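PDB 1UOY: bubble protein from Penicillium brevicompactum, which may act as a toxin and may recognise a molecule, or part of one, that carries a negatively charged surface potential. Local coordinates for residues R12-G23 with E37-E45; R25-V35 with K55-C64. One frame throughout, in Å; residues are numbered along the deposited sequence.

Interaction 1 of 2, residues R12-G23 with E37-E45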
# COMPACT_ATOMS: atom_id res chain seq x y z
N ARG A 12 -2.13 -1.56 2.73
CA ARG A 12 -1.89 -0.47 3.68
C ARG A 12 -2.83 0.63 3.30
O ARG A 12 -3.18 0.81 2.11
CB ARG A 12 -0.43 0.03 3.61
CG ARG A 12 0.58 -1.04 3.96
CD ARG A 12 0.58 -1.35 5.46
NE ARG A 12 1.68 -2.24 5.84
CZ ARG A 12 1.67 -3.56 5.71
NH1 ARG A 12 0.62 -4.19 5.18
NH2 ARG A 12 2.75 -4.26 6.08
N ARG A 13 -3.29 1.39 4.30
CA ARG A 13 -4.30 2.40 4.01
C ARG A 13 -3.66 3.68 3.47
O ARG A 13 -2.84 4.31 4.16
CB ARG A 13 -5.15 2.66 5.28
CG ARG A 13 -6.26 3.66 4.99
CD ARG A 13 -7.26 3.70 6.19
NE ARG A 13 -7.98 2.43 6.30
CZ ARG A 13 -9.06 2.09 5.58
NH1 ARG A 13 -9.58 2.94 4.69
NH2 ARG A 13 -9.63 0.90 5.75
N THR A 14 -4.04 4.05 2.25
CA THR A 14 -3.50 5.25 1.65
C THR A 14 -3.72 6.46 2.58
O THR A 14 -4.81 6.64 3.16
CB THR A 14 -4.15 5.50 0.28
OG1 THR A 14 -4.10 4.27 -0.48
CG2 THR A 14 -3.44 6.61 -0.48
N ASN A 15 -2.65 7.22 2.73
CA ASN A 15 -2.59 8.44 3.52
C ASN A 15 -2.50 8.22 5.03
O ASN A 15 -2.47 9.17 5.79
CB ASN A 15 -3.73 9.40 3.12
CG ASN A 15 -3.65 9.75 1.67
OD1 ASN A 15 -2.55 9.93 1.13
ND2 ASN A 15 -4.80 9.85 1.01
N SER A 16 -2.50 6.97 5.45
CA SER A 16 -2.31 6.70 6.89
C SER A 16 -0.82 6.72 7.22
O SER A 16 0.05 6.74 6.34
CB SER A 16 -2.92 5.35 7.27
OG SER A 16 -2.21 4.23 6.71
N GLY A 17 -0.51 6.74 8.51
CA GLY A 17 0.89 6.80 8.91
C GLY A 17 1.70 5.55 8.59
O GLY A 17 1.15 4.45 8.51
N CYS A 18 3.02 5.72 8.47
CA CYS A 18 3.91 4.60 8.16
C CYS A 18 5.31 4.85 8.70
O CYS A 18 5.84 5.96 8.63
CB CYS A 18 3.95 4.33 6.63
SG CYS A 18 4.50 5.73 5.64
N LYS A 19 5.86 3.78 9.25
CA LYS A 19 7.19 3.81 9.86
C LYS A 19 8.27 3.97 8.81
O LYS A 19 8.21 3.41 7.70
CB LYS A 19 7.46 2.51 10.61
CG LYS A 19 6.56 2.30 11.80
CD LYS A 19 6.84 1.03 12.56
CE LYS A 19 5.50 0.44 12.98
NZ LYS A 19 4.73 1.33 13.92
N ALA A 20 9.31 4.69 9.20
CA ALA A 20 10.37 4.95 8.24
C ALA A 20 11.10 3.68 7.74
O ALA A 20 11.58 3.66 6.59
CB ALA A 20 11.37 5.92 8.85
N GLY A 21 11.16 2.64 8.58
CA GLY A 21 11.79 1.38 8.20
C GLY A 21 11.14 0.68 7.02
O GLY A 21 11.71 -0.25 6.47
N ASN A 22 9.95 1.11 6.62
CA ASN A 22 9.33 0.54 5.44
C ASN A 22 10.20 0.79 4.21
O ASN A 22 10.12 0.01 3.24
CB ASN A 22 7.94 1.18 5.21
CG ASN A 22 6.89 0.54 6.06
OD1 ASN A 22 6.50 -0.59 5.82
ND2 ASN A 22 6.39 1.26 7.07
N GLY A 23 11.04 1.81 4.25
CA GLY A 23 11.88 2.08 3.10
C GLY A 23 11.01 2.26 1.86
O GLY A 23 9.94 2.91 1.94
N GLU A 37 3.57 3.74 -1.21
CA GLU A 37 4.94 3.67 -0.70
C GLU A 37 4.98 4.63 0.48
O GLU A 37 4.31 5.66 0.47
CB GLU A 37 5.93 4.15 -1.81
CG GLU A 37 7.41 4.02 -1.37
CD GLU A 37 8.35 4.49 -2.44
OE1 GLU A 37 8.04 4.38 -3.64
OE2 GLU A 37 9.43 4.98 -2.07
N CYS A 38 5.80 4.33 1.48
CA CYS A 38 5.91 5.21 2.63
C CYS A 38 6.81 6.39 2.30
O CYS A 38 8.01 6.22 2.11
CB CYS A 38 6.46 4.39 3.79
SG CYS A 38 6.49 5.39 5.33
N LYS A 39 6.20 7.55 2.20
CA LYS A 39 6.93 8.79 1.88
C LYS A 39 6.49 9.89 2.84
O LYS A 39 5.30 10.14 3.01
CB LYS A 39 6.62 9.24 0.44
CG LYS A 39 7.05 8.20 -0.61
CD LYS A 39 6.67 8.69 -2.00
CE LYS A 39 7.45 7.97 -3.05
NZ LYS A 39 8.90 8.33 -2.97
N GLY A 40 7.47 10.52 3.46
CA GLY A 40 7.11 11.60 4.38
C GLY A 40 6.17 11.17 5.49
O GLY A 40 5.32 11.94 5.94
N GLY A 41 6.33 9.92 5.91
CA GLY A 41 5.55 9.38 7.01
C GLY A 41 4.15 8.96 6.72
O GLY A 41 3.42 8.65 7.65
N LYS A 42 3.76 8.97 5.45
CA LYS A 42 2.43 8.56 5.08
C LYS A 42 2.45 7.61 3.89
O LYS A 42 3.30 7.74 3.00
CB LYS A 42 1.60 9.79 4.69
CG LYS A 42 1.48 10.84 5.80
CD LYS A 42 0.66 10.35 7.00
CE LYS A 42 0.61 11.41 8.13
NZ LYS A 42 0.31 10.82 9.51
N TRP A 43 1.53 6.65 3.89
CA TRP A 43 1.39 5.79 2.71
C TRP A 43 0.90 6.65 1.56
O TRP A 43 -0.18 7.21 1.59
CB TRP A 43 0.42 4.62 2.96
CG TRP A 43 1.04 3.62 3.87
CD1 TRP A 43 0.69 3.38 5.19
CD2 TRP A 43 2.13 2.76 3.58
NE1 TRP A 43 1.51 2.43 5.71
CE2 TRP A 43 2.40 2.03 4.75
CE3 TRP A 43 2.91 2.54 2.44
CZ2 TRP A 43 3.44 1.11 4.83
CZ3 TRP A 43 3.97 1.61 2.52
CH2 TRP A 43 4.21 0.92 3.71
N THR A 44 1.69 6.74 0.51
CA THR A 44 1.44 7.68 -0.59
C THR A 44 1.30 6.91 -1.86
O THR A 44 2.13 6.03 -2.18
CB THR A 44 2.68 8.61 -0.66
OG1 THR A 44 2.81 9.31 0.58
CG2 THR A 44 2.56 9.66 -1.76
N GLU A 45 0.26 7.23 -2.62
CA GLU A 45 0.04 6.49 -3.88
C GLU A 45 1.11 6.87 -4.91
O GLU A 45 1.29 8.07 -5.20
CB GLU A 45 -1.36 6.77 -4.43
CG GLU A 45 -1.66 5.94 -5.68
CD GLU A 45 -3.10 6.02 -6.07
OE1 GLU A 45 -3.42 6.81 -7.00
OE2 GLU A 45 -3.93 5.33 -5.45
O HOH W 1 -4.60 4.13 -3.13
O HOH W 2 -1.50 9.38 -1.77
O HOH W 3 -2.22 10.22 8.65
O HOH W 4 7.35 1.99 1.81
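Arg12 lays its aliphatic root on the indole of Trp43: CB stands 3.6 Å from the centroid of the five-membered ring, only 6° off the normal. The chain bends at chi2 (-73°), which carries CG and CD on over the same ring, while the guanidinium plane stands 87° from the ring plane. A type II turn from Arg13 to Ser16 then steers the backbone along the hairpin. Thr14 OG1 meets Glu45 OE2 through a water, and Asn15 N donates to Trp43 O at 2.7 Å. Ser16 O takes Trp43 N at 2.9 Å, while Ser16 OG lies at the indole edge, held by Arg13 O and the N-terminal Asp1. Gly17 forms a single beta bridge with Lys42, flanked by Cys18 N to Gly41 O, 3.1 Å. Next, Cys18 CB covers the indole face opposite Arg12, 3.2 Å from Trp43 NE1, and Cys18 SG closes the disulfide to Cys38. Asn22 adds a further contact at the rim: its OD1 meets the ring edge, and its amide, steeply inclined to the ring, is fixed by ND2 donating to Lys19 O. Phe27 and Val36 also pack on the indole. Beside a type I' hairpin, the tryptophan is sandwiched between an arginine chain and a half-cystine whose disulfide ties the 12-23 loop to strand 34-39, as in small disulfide-rich beta proteins.

Interaction 2 of 2, residues R25-V35 with K55-C64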
# COMPACT_ATOMS: atom_id res chain seq x y z
N ARG A 25 9.41 -0.05 0.18
CA ARG A 25 8.47 -1.15 -0.10
C ARG A 25 7.19 -0.61 -0.70
O ARG A 25 6.66 0.44 -0.30
CB ARG A 25 8.09 -1.85 1.21
CG ARG A 25 9.16 -2.77 1.78
CD ARG A 25 8.60 -3.36 3.07
NE ARG A 25 9.49 -4.22 3.87
CZ ARG A 25 10.38 -3.77 4.74
NH1 ARG A 25 10.66 -2.48 4.88
NH2 ARG A 25 10.86 -4.62 5.67
N HIS A 26 6.65 -1.40 -1.63
CA HIS A 26 5.37 -1.05 -2.26
C HIS A 26 4.31 -2.02 -1.81
O HIS A 26 4.48 -3.24 -1.85
CB HIS A 26 5.54 -1.15 -3.78
CG HIS A 26 6.22 0.03 -4.34
ND1 HIS A 26 6.40 0.20 -5.69
CD2 HIS A 26 6.74 1.12 -3.74
CE1 HIS A 26 7.01 1.36 -5.90
NE2 HIS A 26 7.23 1.93 -4.73
N PHE A 27 3.21 -1.45 -1.35
CA PHE A 27 2.03 -2.19 -0.91
C PHE A 27 0.81 -1.75 -1.72
O PHE A 27 0.92 -0.83 -2.54
CB PHE A 27 1.76 -1.94 0.59
CG PHE A 27 2.77 -2.64 1.49
CD1 PHE A 27 2.57 -3.97 1.83
CD2 PHE A 27 3.88 -1.99 1.95
CE1 PHE A 27 3.51 -4.63 2.67
CE2 PHE A 27 4.83 -2.63 2.77
CZ PHE A 27 4.64 -3.94 3.14
N CYS A 28 -0.31 -2.43 -1.54
CA CYS A 28 -1.55 -2.05 -2.20
C CYS A 28 -2.41 -1.26 -1.27
O CYS A 28 -2.43 -1.53 -0.06
CB CYS A 28 -2.33 -3.29 -2.59
SG CYS A 28 -1.52 -4.27 -3.86
N GLY A 29 -3.15 -0.27 -1.80
CA GLY A 29 -4.13 0.43 -0.98
C GLY A 29 -5.29 -0.51 -0.69
O GLY A 29 -5.39 -1.62 -1.22
N CYS A 30 -6.17 -0.07 0.18
CA CYS A 30 -7.27 -0.92 0.58
C CYS A 30 -8.20 -1.34 -0.54
O CYS A 30 -8.66 -2.49 -0.56
CB CYS A 30 -8.09 -0.30 1.72
SG CYS A 30 -7.08 0.35 3.10
N ASP A 31 -8.49 -0.43 -1.46
CA ASP A 31 -9.35 -0.81 -2.57
C ASP A 31 -8.64 -1.35 -3.78
O ASP A 31 -9.28 -1.66 -4.78
CB ASP A 31 -10.31 0.32 -2.96
CG ASP A 31 -9.61 1.51 -3.58
OD1 ASP A 31 -8.41 1.45 -3.91
OD2 ASP A 31 -10.32 2.55 -3.78
N ARG A 32 -7.33 -1.58 -3.62
CA ARG A 32 -6.45 -2.12 -4.65
C ARG A 32 -6.38 -1.31 -5.91
O ARG A 32 -5.85 -1.77 -6.90
CB ARG A 32 -6.79 -3.59 -4.96
CG ARG A 32 -6.56 -4.48 -3.72
CD ARG A 32 -6.59 -5.97 -4.13
NE ARG A 32 -6.38 -6.81 -2.93
CZ ARG A 32 -5.18 -7.12 -2.43
NH1 ARG A 32 -4.06 -6.69 -3.03
NH2 ARG A 32 -5.10 -7.78 -1.27
N THR A 33 -6.82 -0.06 -5.87
CA THR A 33 -6.73 0.79 -7.06
C THR A 33 -5.44 1.56 -7.16
O THR A 33 -5.23 2.27 -8.13
CB THR A 33 -7.89 1.82 -7.22
OG1 THR A 33 -7.83 2.77 -6.15
CG2 THR A 33 -9.25 1.10 -7.24
N GLY A 34 -4.54 1.35 -6.18
CA GLY A 34 -3.28 2.02 -6.23
C GLY A 34 -2.19 1.29 -5.46
O GLY A 34 -2.47 0.50 -4.58
N VAL A 35 -0.98 1.55 -5.88
CA VAL A 35 0.23 1.07 -5.23
C VAL A 35 0.69 2.19 -4.33
O VAL A 35 0.76 3.37 -4.78
CB VAL A 35 1.31 0.81 -6.23
CG1 VAL A 35 2.60 0.35 -5.50
CG2 VAL A 35 0.84 -0.30 -7.19
N LYS A 55 -1.71 -6.09 -6.58
CA LYS A 55 -1.41 -7.28 -5.75
C LYS A 55 0.05 -7.20 -5.30
O LYS A 55 0.91 -6.68 -6.02
CB LYS A 55 -1.63 -8.63 -6.47
CG LYS A 55 -0.76 -8.83 -7.71
CD LYS A 55 -1.45 -8.10 -8.91
CE LYS A 55 -0.94 -8.55 -10.26
NZ LYS A 55 -1.58 -7.76 -11.34
N GLY A 56 0.32 -7.71 -4.10
CA GLY A 56 1.67 -7.74 -3.62
C GLY A 56 1.78 -8.79 -2.55
O GLY A 56 1.01 -9.77 -2.50
N THR A 57 2.76 -8.59 -1.68
CA THR A 57 3.00 -9.54 -0.60
C THR A 57 3.13 -8.81 0.73
O THR A 57 3.19 -7.58 0.81
CB THR A 57 4.33 -10.35 -0.80
OG1 THR A 57 5.47 -9.55 -0.43
CG2 THR A 57 4.49 -10.79 -2.24
N SER A 58 3.20 -9.59 1.80
CA SER A 58 3.35 -9.03 3.12
C SER A 58 4.69 -8.30 3.30
O SER A 58 4.85 -7.55 4.25
CB SER A 58 3.25 -10.14 4.18
OG SER A 58 4.33 -11.05 4.02
N ASN A 59 5.60 -8.51 2.36
CA ASN A 59 6.92 -7.87 2.44
C ASN A 59 7.08 -6.79 1.40
O ASN A 59 8.18 -6.24 1.26
CB ASN A 59 8.00 -8.95 2.22
CG ASN A 59 8.20 -9.82 3.44
OD1 ASN A 59 8.60 -9.32 4.46
ND2 ASN A 59 7.87 -11.11 3.34
N GLY A 60 5.99 -6.47 0.70
CA GLY A 60 6.07 -5.47 -0.37
C GLY A 60 5.99 -6.13 -1.74
O GLY A 60 5.41 -7.20 -1.89
N GLY A 61 6.55 -5.48 -2.75
CA GLY A 61 6.50 -6.03 -4.11
C GLY A 61 5.19 -5.78 -4.85
O GLY A 61 4.94 -6.41 -5.88
N ALA A 62 4.34 -4.89 -4.33
CA ALA A 62 3.08 -4.65 -5.03
C ALA A 62 3.24 -4.04 -6.44
O ALA A 62 4.10 -3.20 -6.68
CB ALA A 62 2.18 -3.74 -4.20
N THR A 63 2.36 -4.49 -7.31
CA THR A 63 2.27 -3.95 -8.68
C THR A 63 0.79 -3.88 -9.03
O THR A 63 -0.06 -4.51 -8.41
CB THR A 63 2.93 -4.83 -9.76
OG1 THR A 63 2.23 -6.05 -9.86
CG2 THR A 63 4.39 -5.12 -9.44
N CYS A 64 0.48 -3.09 -10.04
CA CYS A 64 -0.88 -3.05 -10.54
C CYS A 64 -1.20 -4.34 -11.31
O CYS A 64 -2.34 -4.54 -11.73
CB CYS A 64 -1.07 -1.83 -11.44
SG CYS A 64 -1.15 -0.26 -10.51
OXT CYS A 64 -0.29 -5.20 -11.48
O HOH W 5 9.25 -6.90 6.81
O HOH W 6 5.25 -1.00 -7.89
O HOH W 7 8.38 -3.37 -2.79
O HOH W 8 2.74 -5.55 -1.27
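Ala62 supplies the small bump at the middle of this contact. Its CB presses into the hollow along the 26-28 backbone, 3.5 Å from Phe27 C, with Cys28 SG and Val35 CG1 making further walls at 3.8 and 4.3 Å from that methyl. One direct backbone bond fixes the fit: Ala62 N donates to His26 O (3.0 Å).

Toward the turn of the 55-64 hairpin the match is a flat ring against bare backbone. Phe27, its CG beside the backbone N (chi1 -73°), swings its ring back to the hairpin, where Gly60 CA sits over one face, 4.2 Å from the centroid and 17° off the normal, and Ser58 O lies at the ring edge. The bare Gly60 CA lets both the ring and the Arg25 chain come close. Arg25 extends past this point, its CD 3.4 Å from Asn59 O, and its NH1 is held by Gly21 O and Asn22 O. At the other end, Val35 CG2 packs on Cys64 SG (3.9 Å), while Arg32 brings NH1 near Lys55 CA, its guanidinium salt-bridged to Asp10 and NH1 donating to Cys54 O. Waters bridge the seam beside His26, one joining His26 ND1 to Ala62 O.

The two strand directions, 26-28 and 60-63, differ by 56°. A two-stranded hairpin thus lies obliquely on the edge strand of a three-stranded antiparallel sheet, with disulfides Cys28–Cys54 and Cys49–Cys64 at its open end, as in small disulfide-rich beta folds.

In the fold
Interactions 1 and 2 lie with their centres about 12 Å apart and reach the same antiparallel sheet, ordered 26-28, 34-39, 42-48. Interaction 1 uses strands 34-39 and 42-48, interaction 2 strands 26-28 and 34-39, so 34-39 is common to both. They meet directly: Trp43 CH2 lies 3.4 Å from Phe27 CD2 with ring planes at about 80°, so the Trp43 and Phe27 packing runs from one contact into the other. Polar joints run alongside, Arg12 N to Cys28 O at 2.8 Å and Glu37 OE1 to His26 NE2 at 2.8 Å, both probable hydrogen bonds. Arg12 also makes a cation-pi contact with Phe27. Because the segments alternate along the chain, the two contacts interlock the loop, sheet and C-terminal hairpin.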